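Local structure of putative protein-disulfide isomerase (Pseudomonas syringae pv. tomato, 3GN3) at residues R51-W59 and H143-V154. The protein is of unknown function but, as a putative protein-disulfide isomerase of the DsbA family, probably takes part in thiol-disulfide exchange. Numbering follows the deposited sequence.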
ATOM      1  N   ARG A  51     -13.814 -14.356  -6.369  1.00 36.82           N
ATOM      2  CA  ARG A  51     -13.706 -14.374  -4.900  1.00 36.51           C
ATOM      3  C   ARG A  51     -14.191 -13.075  -4.287  1.00 36.10           C
ATOM      4  O   ARG A  51     -13.852 -11.984  -4.760  1.00 36.22           O
ATOM      5  CB  ARG A  51     -12.277 -14.628  -4.436  1.00 36.47           C
ATOM      6  CG  ARG A  51     -11.614 -15.788  -5.116  1.00 37.63           C
ATOM      7  CD  ARG A  51     -10.455 -16.268  -4.317  1.00 38.30           C
ATOM      8  NE  ARG A  51     -10.161 -17.653  -4.639  1.00 41.27           N
ATOM      9  CZ  ARG A  51      -8.988 -18.072  -5.075  1.00 41.87           C
ATOM     10  NH1 ARG A  51      -7.997 -17.217  -5.220  1.00 45.36           N
ATOM     11  NH2 ARG A  51      -8.798 -19.339  -5.351  1.00 40.90           N
ATOM     12  N   ILE A  52     -14.979 -13.211  -3.231  1.00 35.50           N
ATOM     13  CA  ILE A  52     -15.366 -12.100  -2.383  1.00 35.27           C
ATOM     14  C   ILE A  52     -14.354 -11.895  -1.230  1.00 35.14           C
ATOM     15  O   ILE A  52     -13.949 -12.853  -0.558  1.00 35.06           O
ATOM     16  CB  ILE A  52     -16.783 -12.314  -1.825  1.00 34.90           C
ATOM     17  CG1 ILE A  52     -17.771 -12.447  -2.985  1.00 34.85           C
ATOM     18  CG2 ILE A  52     -17.180 -11.164  -0.868  1.00 34.86           C
ATOM     19  CD1 ILE A  52     -19.173 -12.901  -2.583  1.00 34.46           C
ATOM     20  N   ARG A  53     -13.929 -10.645  -1.025  1.00 34.94           N
ATOM     21  CA  ARG A  53     -13.192 -10.279   0.186  1.00 34.57           C
ATOM     22  C   ARG A  53     -14.033  -9.245   0.891  1.00 34.75           C
ATOM     23  O   ARG A  53     -14.695  -8.428   0.247  1.00 34.76           O
ATOM     24  CB  ARG A  53     -11.814  -9.690  -0.092  1.00 34.37           C
ATOM     25  CG  ARG A  53     -11.048 -10.226  -1.281  1.00 35.58           C
ATOM     26  CD  ARG A  53     -10.960 -11.717  -1.260  1.00 37.32           C
ATOM     27  NE  ARG A  53      -9.798 -12.252  -1.955  1.00 36.62           N
ATOM     28  CZ  ARG A  53      -9.434 -13.528  -1.865  1.00 34.66           C
ATOM     29  NH1 ARG A  53     -10.162 -14.347  -1.131  1.00 32.35           N
ATOM     30  NH2 ARG A  53      -8.351 -13.977  -2.494  1.00 33.99           N
ATOM     31  N   LEU A  54     -14.005  -9.272   2.219  1.00 34.50           N
ATOM     32  CA  LEU A  54     -14.866  -8.402   2.995  1.00 34.19           C
ATOM     33  C   LEU A  54     -14.130  -7.123   3.392  1.00 34.15           C
ATOM     34  O   LEU A  54     -13.097  -7.156   4.071  1.00 34.35           O
ATOM     35  CB  LEU A  54     -15.427  -9.175   4.197  1.00 34.30           C
ATOM     36  CG  LEU A  54     -16.217 -10.422   3.764  1.00 34.09           C
ATOM     37  CD1 LEU A  54     -16.529 -11.292   4.950  1.00 34.08           C
ATOM     38  CD2 LEU A  54     -17.492 -10.071   2.983  1.00 31.18           C
ATOM     39  N   GLN A  55     -14.643  -5.999   2.916  1.00 33.81           N
ATOM     40  CA  GLN A  55     -14.053  -4.692   3.171  1.00 33.32           C
ATOM     41  C   GLN A  55     -14.911  -4.014   4.209  1.00 33.28           C
ATOM     42  O   GLN A  55     -15.901  -3.347   3.864  1.00 33.78           O
ATOM     43  CB  GLN A  55     -14.041  -3.864   1.874  1.00 33.71           C
ATOM     44  CG  GLN A  55     -13.669  -2.368   2.026  1.00 33.71           C
ATOM     45  CD  GLN A  55     -12.178  -2.150   2.199  1.00 33.61           C
ATOM     46  OE1 GLN A  55     -11.424  -3.098   2.437  1.00 35.04           O
ATOM     47  NE2 GLN A  55     -11.739  -0.906   2.063  1.00 32.94           N
ATOM     48  N   SER A  56     -14.568  -4.201   5.479  1.00 32.62           N
ATOM     49  CA  SER A  56     -15.330  -3.598   6.569  1.00 32.31           C
ATOM     50  C   SER A  56     -15.078  -2.075   6.658  1.00 32.39           C
ATOM     51  O   SER A  56     -13.954  -1.655   6.861  1.00 32.83           O
ATOM     52  CB  SER A  56     -14.952  -4.301   7.865  1.00 32.07           C
ATOM     53  OG  SER A  56     -15.746  -3.860   8.938  1.00 31.85           O
ATOM     54  N   GLN A  57     -16.107  -1.250   6.487  1.00 32.35           N
ATOM     55  CA  GLN A  57     -15.925   0.211   6.523  1.00 32.51           C
ATOM     56  C   GLN A  57     -16.323   0.785   7.890  1.00 32.64           C
ATOM     57  O   GLN A  57     -17.477   0.615   8.311  1.00 32.59           O
ATOM     58  CB  GLN A  57     -16.745   0.902   5.415  1.00 32.56           C
ATOM     59  CG  GLN A  57     -16.568   0.329   3.997  1.00 32.90           C
ATOM     60  CD  GLN A  57     -15.280   0.763   3.318  1.00 34.01           C
ATOM     61  OE1 GLN A  57     -14.217   0.810   3.937  1.00 35.58           O
ATOM     62  NE2 GLN A  57     -15.370   1.076   2.035  1.00 34.69           N
ATOM     63  N   PRO A  58     -15.383   1.470   8.586  1.00 32.74           N
ATOM     64  CA  PRO A  58     -15.630   1.941   9.965  1.00 32.55           C
ATOM     65  C   PRO A  58     -16.759   2.957  10.072  1.00 32.74           C
ATOM     66  O   PRO A  58     -17.357   3.099  11.157  1.00 32.48           O
ATOM     67  CB  PRO A  58     -14.300   2.573  10.380  1.00 32.19           C
ATOM     68  CG  PRO A  58     -13.287   1.946   9.509  1.00 32.81           C
ATOM     69  CD  PRO A  58     -13.986   1.720   8.177  1.00 32.91           C
ATOM     70  N   TRP A  59     -17.072   3.642   8.973  1.00 32.83           N
ATOM     71  CA  TRP A  59     -18.248   4.526   8.984  1.00 33.41           C
ATOM     72  C   TRP A  59     -19.578   3.772   8.784  1.00 33.88           C
ATOM     73  O   TRP A  59     -20.652   4.360   8.913  1.00 34.98           O
ATOM     74  CB  TRP A  59     -18.094   5.713   8.025  1.00 33.27           C
ATOM     75  CG  TRP A  59     -17.961   5.321   6.576  1.00 32.86           C
ATOM     76  CD1 TRP A  59     -18.956   5.289   5.643  1.00 31.50           C
ATOM     77  CD2 TRP A  59     -16.761   4.915   5.900  1.00 31.21           C
ATOM     78  NE1 TRP A  59     -18.453   4.891   4.425  1.00 31.25           N
ATOM     79  CE2 TRP A  59     -17.109   4.653   4.550  1.00 30.28           C
ATOM     80  CE3 TRP A  59     -15.427   4.749   6.300  1.00 30.32           C
ATOM     81  CZ2 TRP A  59     -16.174   4.213   3.596  1.00 28.64           C
ATOM     82  CZ3 TRP A  59     -14.481   4.315   5.329  1.00 29.73           C
ATOM     83  CH2 TRP A  59     -14.871   4.056   4.000  1.00 29.04           C
ATOM     84  N   HIS A 143      -9.111 -11.001   6.112  1.00 31.99           N
ATOM     85  CA  HIS A 143      -9.720 -10.116   5.124  1.00 31.66           C
ATOM     86  C   HIS A 143      -9.203  -8.697   5.256  1.00 30.84           C
ATOM     87  O   HIS A 143      -8.743  -8.110   4.278  1.00 30.61           O
ATOM     88  CB  HIS A 143     -11.236 -10.172   5.224  1.00 31.70           C
ATOM     89  CG  HIS A 143     -11.800 -11.436   4.659  1.00 34.84           C
ATOM     90  ND1 HIS A 143     -12.255 -11.533   3.362  1.00 35.69           N
ATOM     91  CD2 HIS A 143     -11.920 -12.676   5.196  1.00 35.71           C
ATOM     92  CE1 HIS A 143     -12.662 -12.769   3.134  1.00 35.54           C
ATOM     93  NE2 HIS A 143     -12.461 -13.484   4.228  1.00 36.11           N
ATOM     94  N   THR A 144      -9.223  -8.183   6.479  1.00 29.96           N
ATOM     95  CA  THR A 144      -8.777  -6.838   6.748  1.00 29.40           C
ATOM     96  C   THR A 144      -7.309  -6.642   6.378  1.00 29.64           C
ATOM     97  O   THR A 144      -6.963  -5.719   5.622  1.00 29.35           O
ATOM     98  CB  THR A 144      -9.055  -6.506   8.177  1.00 29.44           C
ATOM     99  OG1 THR A 144     -10.457  -6.707   8.388  1.00 28.88           O
ATOM    100  CG2 THR A 144      -8.701  -5.065   8.478  1.00 27.62           C
ATOM    101  N   LYS A 145      -6.468  -7.555   6.852  1.00 29.11           N
ATOM    102  CA  LYS A 145      -5.054  -7.536   6.539  1.00 28.72           C
ATOM    103  C   LYS A 145      -4.785  -7.575   5.006  1.00 28.08           C
ATOM    104  O   LYS A 145      -3.910  -6.856   4.483  1.00 28.31           O
ATOM    105  CB  LYS A 145      -4.377  -8.694   7.280  1.00 29.03           C
ATOM    106  CG  LYS A 145      -2.901  -8.531   7.466  1.00 31.43           C
ATOM    107  CD  LYS A 145      -2.350  -9.666   8.284  1.00 35.67           C
ATOM    108  CE  LYS A 145      -0.838  -9.778   8.112  1.00 38.55           C
ATOM    109  NZ  LYS A 145      -0.237 -10.602   9.205  1.00 40.31           N
ATOM    110  N   TYR A 146      -5.544  -8.397   4.285  1.00 26.81           N
ATOM    111  CA  TYR A 146      -5.336  -8.570   2.855  1.00 25.71           C
ATOM    112  C   TYR A 146      -5.760  -7.300   2.113  1.00 25.37           C
ATOM    113  O   TYR A 146      -5.044  -6.812   1.213  1.00 24.35           O
ATOM    114  CB  TYR A 146      -6.106  -9.802   2.368  1.00 25.90           C
ATOM    115  CG  TYR A 146      -5.908 -10.165   0.920  1.00 24.94           C
ATOM    116  CD1 TYR A 146      -4.717 -10.743   0.472  1.00 25.62           C
ATOM    117  CD2 TYR A 146      -6.922  -9.940  -0.001  1.00 25.41           C
ATOM    118  CE1 TYR A 146      -4.547 -11.088  -0.877  1.00 26.05           C
ATOM    119  CE2 TYR A 146      -6.773 -10.266  -1.339  1.00 26.27           C
ATOM    120  CZ  TYR A 146      -5.590 -10.840  -1.775  1.00 27.21           C
ATOM    121  OH  TYR A 146      -5.475 -11.174  -3.114  1.00 26.35           O
ATOM    122  N   ALA A 147      -6.914  -6.765   2.527  1.00 25.04           N
ATOM    123  CA  ALA A 147      -7.449  -5.497   2.019  1.00 24.90           C
ATOM    124  C   ALA A 147      -6.440  -4.355   2.203  1.00 25.39           C
ATOM    125  O   ALA A 147      -6.028  -3.697   1.229  1.00 25.69           O
ATOM    126  CB  ALA A 147      -8.776  -5.175   2.689  1.00 23.70           C
ATOM    127  N   ARG A 148      -6.041  -4.132   3.450  1.00 26.09           N
ATOM    128  CA  ARG A 148      -5.005  -3.154   3.784  1.00 26.36           C
ATOM    129  C   ARG A 148      -3.700  -3.305   2.991  1.00 27.10           C
ATOM    130  O   ARG A 148      -3.156  -2.309   2.514  1.00 27.30           O
ATOM    131  CB  ARG A 148      -4.747  -3.147   5.290  1.00 25.86           C
ATOM    132  CG  ARG A 148      -5.936  -2.629   6.041  1.00 23.93           C
ATOM    133  CD  ARG A 148      -5.817  -2.932   7.508  1.00 23.16           C
ATOM    134  NE  ARG A 148      -6.869  -2.267   8.265  1.00 23.06           N
ATOM    135  CZ  ARG A 148      -7.072  -2.397   9.575  1.00 24.07           C
ATOM    136  NH1 ARG A 148      -6.311  -3.199  10.313  1.00 25.24           N
ATOM    137  NH2 ARG A 148      -8.054  -1.714  10.149  1.00 24.94           N
ATOM    138  N   GLN A 149      -3.199  -4.533   2.832  1.00 27.85           N
ATOM    139  CA  GLN A 149      -1.937  -4.739   2.084  1.00 28.15           C
ATOM    140  C   GLN A 149      -2.081  -4.300   0.626  1.00 28.62           C
ATOM    141  O   GLN A 149      -1.124  -3.804   0.004  1.00 28.98           O
ATOM    142  CB  GLN A 149      -1.503  -6.191   2.143  1.00 27.66           C
ATOM    143  CG  GLN A 149      -0.100  -6.432   1.613  1.00 28.31           C
ATOM    144  CD  GLN A 149       0.240  -7.931   1.549  1.00 29.71           C
ATOM    145  OE1 GLN A 149       0.457  -8.575   2.586  1.00 30.87           O
ATOM    146  NE2 GLN A 149       0.285  -8.487   0.337  1.00 27.12           N
ATOM    147  N   ASN A 150      -3.288  -4.483   0.094  1.00 28.44           N
ATOM    148  CA  ASN A 150      -3.586  -4.102  -1.275  1.00 29.17           C
ATOM    149  C   ASN A 150      -4.075  -2.655  -1.427  1.00 29.41           C
ATOM    150  O   ASN A 150      -4.281  -2.188  -2.551  1.00 29.95           O
ATOM    151  CB  ASN A 150      -4.539  -5.119  -1.920  1.00 28.56           C
ATOM    152  CG  ASN A 150      -3.824  -6.413  -2.281  1.00 30.01           C
ATOM    153  OD1 ASN A 150      -3.102  -6.468  -3.289  1.00 28.93           O
ATOM    154  ND2 ASN A 150      -4.001  -7.467  -1.443  1.00 28.83           N
ATOM    155  N   GLY A 151      -4.236  -1.955  -0.300  1.00 29.22           N
ATOM    156  CA  GLY A 151      -4.624  -0.552  -0.278  1.00 28.47           C
ATOM    157  C   GLY A 151      -6.074  -0.322  -0.662  1.00 28.94           C
ATOM    158  O   GLY A 151      -6.433   0.755  -1.137  1.00 28.45           O
ATOM    159  N   ILE A 152      -6.924  -1.321  -0.441  1.00 28.91           N
ATOM    160  CA  ILE A 152      -8.346  -1.175  -0.754  1.00 28.80           C
ATOM    161  C   ILE A 152      -8.932  -0.158   0.202  1.00 28.87           C
ATOM    162  O   ILE A 152      -8.612  -0.173   1.371  1.00 29.29           O
ATOM    163  CB  ILE A 152      -9.133  -2.530  -0.649  1.00 28.72           C
ATOM    164  CG1 ILE A 152      -8.412  -3.668  -1.406  1.00 27.94           C
ATOM    165  CG2 ILE A 152     -10.552  -2.356  -1.146  1.00 28.66           C
ATOM    166  CD1 ILE A 152      -7.983  -3.349  -2.859  1.00 22.00           C
ATOM    167  N   HIS A 153      -9.771   0.739  -0.306  1.00 29.03           N
ATOM    168  CA  HIS A 153     -10.471   1.709   0.520  1.00 28.19           C
ATOM    169  C   HIS A 153     -11.938   1.789   0.087  1.00 27.84           C
ATOM    170  O   HIS A 153     -12.859   1.493   0.862  1.00 27.83           O
ATOM    171  CB  HIS A 153      -9.819   3.085   0.409  1.00 28.01           C
ATOM    172  CG  HIS A 153     -10.600   4.161   1.098  1.00 28.34           C
ATOM    173  ND1 HIS A 153     -10.895   4.111   2.445  1.00 28.71           N
ATOM    174  CD2 HIS A 153     -11.174   5.293   0.629  1.00 28.04           C
ATOM    175  CE1 HIS A 153     -11.604   5.174   2.779  1.00 29.31           C
ATOM    176  NE2 HIS A 153     -11.788   5.908   1.696  1.00 30.55           N
ATOM    177  N   VAL A 154     -12.143   2.177  -1.163  1.00 27.30           N
ATOM    178  CA  VAL A 154     -13.470   2.359  -1.703  1.00 27.44           C
ATOM    179  C   VAL A 154     -14.171   1.006  -1.832  1.00 27.94           C
ATOM    180  O   VAL A 154     -13.562   0.048  -2.261  1.00 28.27           O
ATOM    181  CB  VAL A 154     -13.391   3.105  -3.063  1.00 27.25           C
ATOM    182  CG1 VAL A 154     -14.528   2.745  -3.966  1.00 26.55           C
ATOM    183  CG2 VAL A 154     -13.354   4.604  -2.829  1.00 27.44           C
TER
HETATM  184  O   HOH W   1     -12.129  -5.661   6.164  1.00 27.31           O
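His-143 meets Leu-54 in this DsbA-like thioredoxin fold where residues 143-150, the last turns of helix 137-150, run at 94° to strand residues 51-54. His-143 ND1 accepts the backbone N-H of Leu-54 at 3.1 Å; the bond is nearly straight, yet the donor stands 35° out of the ring plane. Leu-54 CG lies over one face of the imidazole. Thr-144 OG1 joins through a water to the strand's last carbonyl, Leu-54 O, and to Ser-56 N beyond it. One turn after His-143, the Tyr-146 ring meets the Arg-53 guanidinium obliquely, NE to CE2 3.7 Å; Glu-19 OE1 forms a salt bridge with Arg-53 NH2 and a hydrogen bond with Tyr-146 OH. Ala-147 CB packs against Gln-55 OE1 at 3.4 Å. Gly-151, with positive phi, forms a Schellman motif, and the chain leads on to Ile-152 and His-153. Gln-55, CG anti to its N and bent at chi2 (77°), brings its amide against Ile-152 CG2, and NE2 bonds Ile-152 O weakly. His-153 CE1 nears Trp-59 CH2, while ND1 bonds Arg-148 of the second subunit. Two amides grip His-153 O: Gln-55 NE2 from above the carbonyl plane at 2.9 Å, and Gln-57 NE2 nearly along the C=O axis at 2.8 Å.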